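Local coordinates for 2-dehydro-3-deoxy-d-gluconate/2-dehydro-3-deoxy-phosphogluconate aldolase (Picrophilus torridus, PDB 4UXD), which is an archaeal aldolase of the dihydrodipicolinate synthetase family, built on a parallel beta/alpha barrel and modelled as a four-chain assembly, at residues Y73-L76 / K77-K80; R236-H239 / E240-N244. All coordinates share one frame; numbering follows the deposited sequence.

Contact 1 (Y73-L76 / K77-K80); sequences YFTL and KERK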
loop_
_atom_site.group_PDB
_atom_site.type_symbol
_atom_site.label_atom_id
_atom_site.label_comp_id
_atom_site.label_asym_id
_atom_site.label_seq_id
_atom_site.Cartn_x
_atom_site.Cartn_y
_atom_site.Cartn_z
ATOM N N TYR A 73 -1.316 17.479 -18.263
ATOM C CA TYR A 73 -0.480 18.660 -18.104
ATOM C C TYR A 73 -0.939 19.759 -19.075
ATOM O O TYR A 73 -0.533 20.896 -18.942
ATOM C CB TYR A 73 1.006 18.328 -18.326
ATOM C CG TYR A 73 1.604 17.344 -17.342
ATOM C CD1 TYR A 73 0.922 16.979 -16.178
ATOM C CD2 TYR A 73 2.848 16.773 -17.572
ATOM C CE1 TYR A 73 1.453 16.073 -15.274
ATOM C CE2 TYR A 73 3.400 15.860 -16.660
ATOM C CZ TYR A 73 2.695 15.511 -15.512
ATOM O OH TYR A 73 3.235 14.604 -14.604
ATOM N N PHE A 74 -1.812 19.417 -20.018
ATOM C CA PHE A 74 -2.227 20.346 -21.064
ATOM C C PHE A 74 -3.635 20.865 -20.839
ATOM O O PHE A 74 -4.450 20.236 -20.151
ATOM C CB PHE A 74 -2.144 19.672 -22.445
ATOM C CG PHE A 74 -0.769 19.190 -22.802
ATOM C CD1 PHE A 74 0.203 20.075 -23.221
ATOM C CD2 PHE A 74 -0.444 17.848 -22.702
ATOM C CE1 PHE A 74 1.461 19.625 -23.532
ATOM C CE2 PHE A 74 0.823 17.399 -23.010
ATOM C CZ PHE A 74 1.772 18.284 -23.425
ATOM N N THR A 75 -3.917 22.014 -21.444
ATOM C CA THR A 75 -5.251 22.605 -21.404
ATOM C C THR A 75 -6.197 21.842 -22.304
ATOM O O THR A 75 -5.778 21.136 -23.216
ATOM C CB THR A 75 -5.249 24.081 -21.872
ATOM O OG1 THR A 75 -4.895 24.138 -23.260
ATOM C CG2 THR A 75 -4.275 24.906 -21.067
ATOM N N LEU A 76 -7.482 22.005 -22.061
ATOM C CA LEU A 76 -8.485 21.509 -22.987
ATOM C C LEU A 76 -8.248 22.049 -24.405
ATOM O O LEU A 76 -8.358 21.318 -25.382
ATOM C CB LEU A 76 -9.872 21.906 -22.496
ATOM C CG LEU A 76 -11.058 21.273 -23.210
ATOM C CD1 LEU A 76 -11.054 19.744 -23.058
ATOM C CD2 LEU A 76 -12.345 21.893 -22.681
ATOM N N LYS A 77 -7.901 23.329 -24.515
ATOM C CA LYS A 77 -7.650 23.932 -25.816
ATOM C C LYS A 77 -6.427 23.341 -26.510
ATOM O O LYS A 77 -6.492 22.992 -27.688
ATOM C CB LYS A 77 -7.502 25.443 -25.666
ATOM C CG LYS A 77 -8.803 26.136 -25.260
ATOM C CD LYS A 77 -8.586 27.602 -24.949
ATOM C CE LYS A 77 -9.874 28.264 -24.529
ATOM N NZ LYS A 77 -9.627 29.460 -23.676
ATOM N N GLU A 78 -5.316 23.220 -25.793
ATOM C CA GLU A 78 -4.124 22.552 -26.340
ATOM C C GLU A 78 -4.389 21.124 -26.791
ATOM O O GLU A 78 -3.746 20.622 -27.719
ATOM C CB GLU A 78 -3.005 22.514 -25.310
ATOM C CG GLU A 78 -2.305 23.825 -25.082
ATOM C CD GLU A 78 -1.412 23.773 -23.869
ATOM O OE1 GLU A 78 -1.873 23.272 -22.817
ATOM O OE2 GLU A 78 -0.248 24.203 -23.969
ATOM N N ARG A 79 -5.327 20.465 -26.117
ATOM C CA ARG A 79 -5.595 19.064 -26.386
ATOM C C ARG A 79 -6.460 18.940 -27.631
ATOM O O ARG A 79 -6.190 18.110 -28.495
ATOM C CB ARG A 79 -6.259 18.388 -25.182
ATOM C CG ARG A 79 -5.275 18.115 -24.026
ATOM C CD ARG A 79 -5.987 17.557 -22.806
ATOM N NE ARG A 79 -6.360 16.162 -23.005
ATOM C CZ ARG A 79 -7.304 15.534 -22.311
ATOM N NH1 ARG A 79 -7.980 16.192 -21.378
ATOM N NH2 ARG A 79 -7.578 14.251 -22.554
ATOM N N LYS A 80 -7.488 19.771 -27.731
ATOM C CA LYS A 80 -8.293 19.804 -28.944
ATOM C C LYS A 80 -7.388 20.069 -30.134
ATOM O O LYS A 80 -7.484 19.404 -31.169
ATOM C CB LYS A 80 -9.366 20.869 -28.867
ATOM C CG LYS A 80 -10.545 20.547 -27.991
ATOM C CD LYS A 80 -11.560 21.675 -28.095
ATOM C CE LYS A 80 -12.479 21.737 -26.899
ATOM N NZ LYS A 80 -13.244 23.013 -26.883
HETATM O O HOH W 1 -7.098 18.849 -20.145
#

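Contact 2 (R236-H239 / E240-N244); sequences RLYH and EYKNN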
loop_
_atom_site.group_PDB
_atom_site.type_symbol
_atom_site.label_atom_id
_atom_site.label_comp_id
_atom_site.label_asym_id
_atom_site.label_seq_id
_atom_site.Cartn_x
_atom_site.Cartn_y
_atom_site.Cartn_z
ATOM N N ARG A 236 8.093 -5.413 -34.834
ATOM C CA ARG A 236 8.710 -6.643 -35.328
ATOM C C ARG A 236 8.149 -7.830 -34.558
ATOM O O ARG A 236 7.678 -8.796 -35.151
ATOM C CB ARG A 236 10.241 -6.600 -35.193
ATOM C CG ARG A 236 10.900 -5.468 -35.982
ATOM C CD ARG A 236 12.414 -5.607 -36.074
ATOM N NE ARG A 236 13.098 -5.086 -34.898
ATOM C CZ ARG A 236 13.690 -5.818 -33.955
ATOM N NH1 ARG A 236 13.705 -7.149 -34.019
ATOM N NH2 ARG A 236 14.281 -5.205 -32.931
ATOM N N LEU A 237 8.188 -7.730 -33.232
ATOM C CA LEU A 237 7.686 -8.774 -32.346
ATOM C C LEU A 237 6.305 -9.261 -32.751
ATOM O O LEU A 237 6.096 -10.459 -32.951
ATOM C CB LEU A 237 7.647 -8.265 -30.907
ATOM C CG LEU A 237 7.213 -9.253 -29.828
ATOM C CD1 LEU A 237 7.774 -8.802 -28.505
ATOM C CD2 LEU A 237 5.693 -9.408 -29.711
ATOM N N TYR A 238 5.364 -8.332 -32.870
ATOM C CA TYR A 238 3.976 -8.660 -33.202
ATOM C C TYR A 238 3.840 -9.369 -34.549
ATOM O O TYR A 238 3.001 -10.257 -34.699
ATOM C CB TYR A 238 3.121 -7.391 -33.204
ATOM C CG TYR A 238 1.677 -7.610 -33.600
ATOM C CD1 TYR A 238 1.285 -7.577 -34.935
ATOM C CD2 TYR A 238 0.706 -7.848 -32.642
ATOM C CE1 TYR A 238 -0.029 -7.783 -35.300
ATOM C CE2 TYR A 238 -0.618 -8.048 -32.995
ATOM C CZ TYR A 238 -0.981 -8.015 -34.328
ATOM O OH TYR A 238 -2.296 -8.215 -34.685
ATOM N N HIS A 239 4.655 -8.976 -35.526
ATOM C CA HIS A 239 4.548 -9.554 -36.863
ATOM C C HIS A 239 5.282 -10.887 -36.942
ATOM O O HIS A 239 4.856 -11.799 -37.650
ATOM C CB HIS A 239 5.072 -8.575 -37.916
ATOM C CG HIS A 239 4.131 -7.445 -38.188
ATOM N ND1 HIS A 239 3.450 -7.313 -39.382
ATOM C CD2 HIS A 239 3.726 -6.415 -37.411
ATOM C CE1 HIS A 239 2.680 -6.244 -39.328
ATOM N NE2 HIS A 239 2.827 -5.679 -38.144
ATOM N N GLU A 240 6.369 -11.005 -36.195
ATOM C CA GLU A 240 7.129 -12.242 -36.148
ATOM C C GLU A 240 6.335 -13.342 -35.455
ATOM O O GLU A 240 6.394 -14.507 -35.860
ATOM C CB GLU A 240 8.458 -12.012 -35.432
ATOM C CG GLU A 240 9.513 -11.352 -36.296
ATOM C CD GLU A 240 10.018 -12.263 -37.399
ATOM O OE1 GLU A 240 9.866 -13.501 -37.269
ATOM O OE2 GLU A 240 10.564 -11.735 -38.398
ATOM N N TYR A 241 5.587 -12.955 -34.423
ATOM C CA TYR A 241 4.840 -13.889 -33.572
ATOM C C TYR A 241 3.988 -14.885 -34.365
ATOM O O TYR A 241 3.748 -16.006 -33.914
ATOM C CB TYR A 241 3.947 -13.095 -32.604
ATOM C CG TYR A 241 3.122 -13.950 -31.663
ATOM C CD1 TYR A 241 3.701 -14.557 -30.557
ATOM C CD2 TYR A 241 1.767 -14.142 -31.874
ATOM C CE1 TYR A 241 2.958 -15.337 -29.698
ATOM C CE2 TYR A 241 1.014 -14.927 -31.017
ATOM C CZ TYR A 241 1.613 -15.519 -29.928
ATOM O OH TYR A 241 0.868 -16.298 -29.062
ATOM N N LYS A 242 3.550 -14.465 -35.551
ATOM C CA LYS A 242 2.636 -15.247 -36.385
ATOM C C LYS A 242 3.206 -16.606 -36.772
ATOM O O LYS A 242 2.625 -17.645 -36.458
ATOM C CB LYS A 242 2.288 -14.464 -37.657
ATOM C CG LYS A 242 1.861 -13.015 -37.416
ATOM C CD LYS A 242 0.849 -12.910 -36.290
ATOM C CE LYS A 242 0.403 -11.482 -36.066
ATOM N NZ LYS A 242 -0.116 -11.321 -34.681
ATOM N N ASN A 243 4.349 -16.584 -37.449
ATOM C CA ASN A 243 4.965 -17.794 -37.980
ATOM C C ASN A 243 6.131 -18.289 -37.124
ATOM O O ASN A 243 6.400 -19.490 -37.084
ATOM C CB ASN A 243 5.429 -17.555 -39.427
ATOM C CG ASN A 243 6.113 -16.203 -39.618
ATOM O OD1 ASN A 243 6.968 -15.801 -38.819
ATOM N ND2 ASN A 243 5.727 -15.488 -40.678
ATOM N N ASN A 244 6.812 -17.372 -36.437
ATOM C CA ASN A 244 7.958 -17.732 -35.604
ATOM C C ASN A 244 7.787 -17.264 -34.159
ATOM O O ASN A 244 8.162 -16.149 -33.799
ATOM C CB ASN A 244 9.246 -17.155 -36.198
ATOM C CG ASN A 244 10.493 -17.815 -35.636
ATOM O OD1 ASN A 244 10.430 -18.549 -34.648
ATOM N ND2 ASN A 244 11.639 -17.546 -36.257
#

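Contact 1 (Y73-L76 / K77-K80)
T75 and E78 face each other across the first turn of helix 76-88, their side chains crossing at about a right angle and each reaching for the other's backbone N-H. With chi1 at 66°, T75 OG1 sits between its own backbone N and carbonyl carbon and accepts from E78 N at 2.7 Å. In return E78 folds back toward the loop: CG lies anti to the carbonyl carbon, the chain runs on extended, and OE1 accepts from T75 N at 2.8 Å. That bond is practically straight, 178° at the hydrogen, and the donor meets OE1 nearly along its C-O axis. This reciprocal pair is a capping box with T75 as N-cap, here opening the helix that follows strand 61-63 of the beta/alpha barrel. The carboxylate of E78 has work on both oxygens, for OE2 forms a salt bridge with R287, an arrangement that would be expected to keep the group ionised. F74 turns its ring edge to the same carboxylate: E78 OE1 lies in the ring plane, 3.8 Å from F74 CD1, with ring and carboxylate planes 72° apart. On another side of the turn R79 lays its aliphatic part along the loop, R79 CG coming 3.8 Å from F74 CB and 3.2 Å from T75 O. Beyond CG, R79 runs to a water that joins its NH1 to F74 O, while NH1 also bonds G99 O. The helical bonding proper starts with R79 N to T75 O and K80 N to L76 O. Past these, the extended K80 chain brings CE to 4.0 Å from L76 CG before its NZ pairs with E108 on helix 103-115, against which L76 also packs. N104 of a second subunit touches T75 and E78.

Contact 2 (R236-H239 / E240-N244)
Where helix 233-240 gives way to the loop before helix 245-264, a cation-pi pair sets the ammonium of K242 over one face of the Y238 ring. K242 NZ is 3.6 Å from the centroid of the Y238 ring and 19° off its normal, displaced toward the rim carrying the hydroxyl. A bend at chi2 (-46°) folds the K242 chain back toward the helix, its CG passing 3.2 Å from H239 O. K242 CE follows over the same ring face as a CH-pi contact and lies 3.2 Å from Y238 O. Backbone bonds close the turn beside this pair: E240 N donates to R236 O at 2.8 Å, and Y241 N bonds L237 O at 2.9 Å. Other side chains reach neighbouring helices: R236 forms a salt bridge with D255 on helix 245-264, and Y241 packs against that helix and helix 212-217. N244 starts the next helix as its N-cap, its OD1 accepting from M247 N. E240 CG lies 3.3 Å from R236 O, the same carbonyl that its backbone N uses.

From the N terminus, the chain passes strands 27-31 and 61-63 before contact 1 turns the loop at 73-76 into helix 76-88. It then runs through the later strands of the barrel, and contact 2 follows strand 222-224, where helix 233-240 ends and the chain bends into helix 245-264. The two are in series, neither enclosing nor crossing the other, and each closes a short local turn. They lie on opposite sides of the chain's centre, and the centres of contact 1 and contact 2 are 37 Å apart. Contact 1 joins a helix start to helix 103-115 and a second subunit; contact 2 links helix 233-240 to helices 212-217 and 245-264 within its own chain.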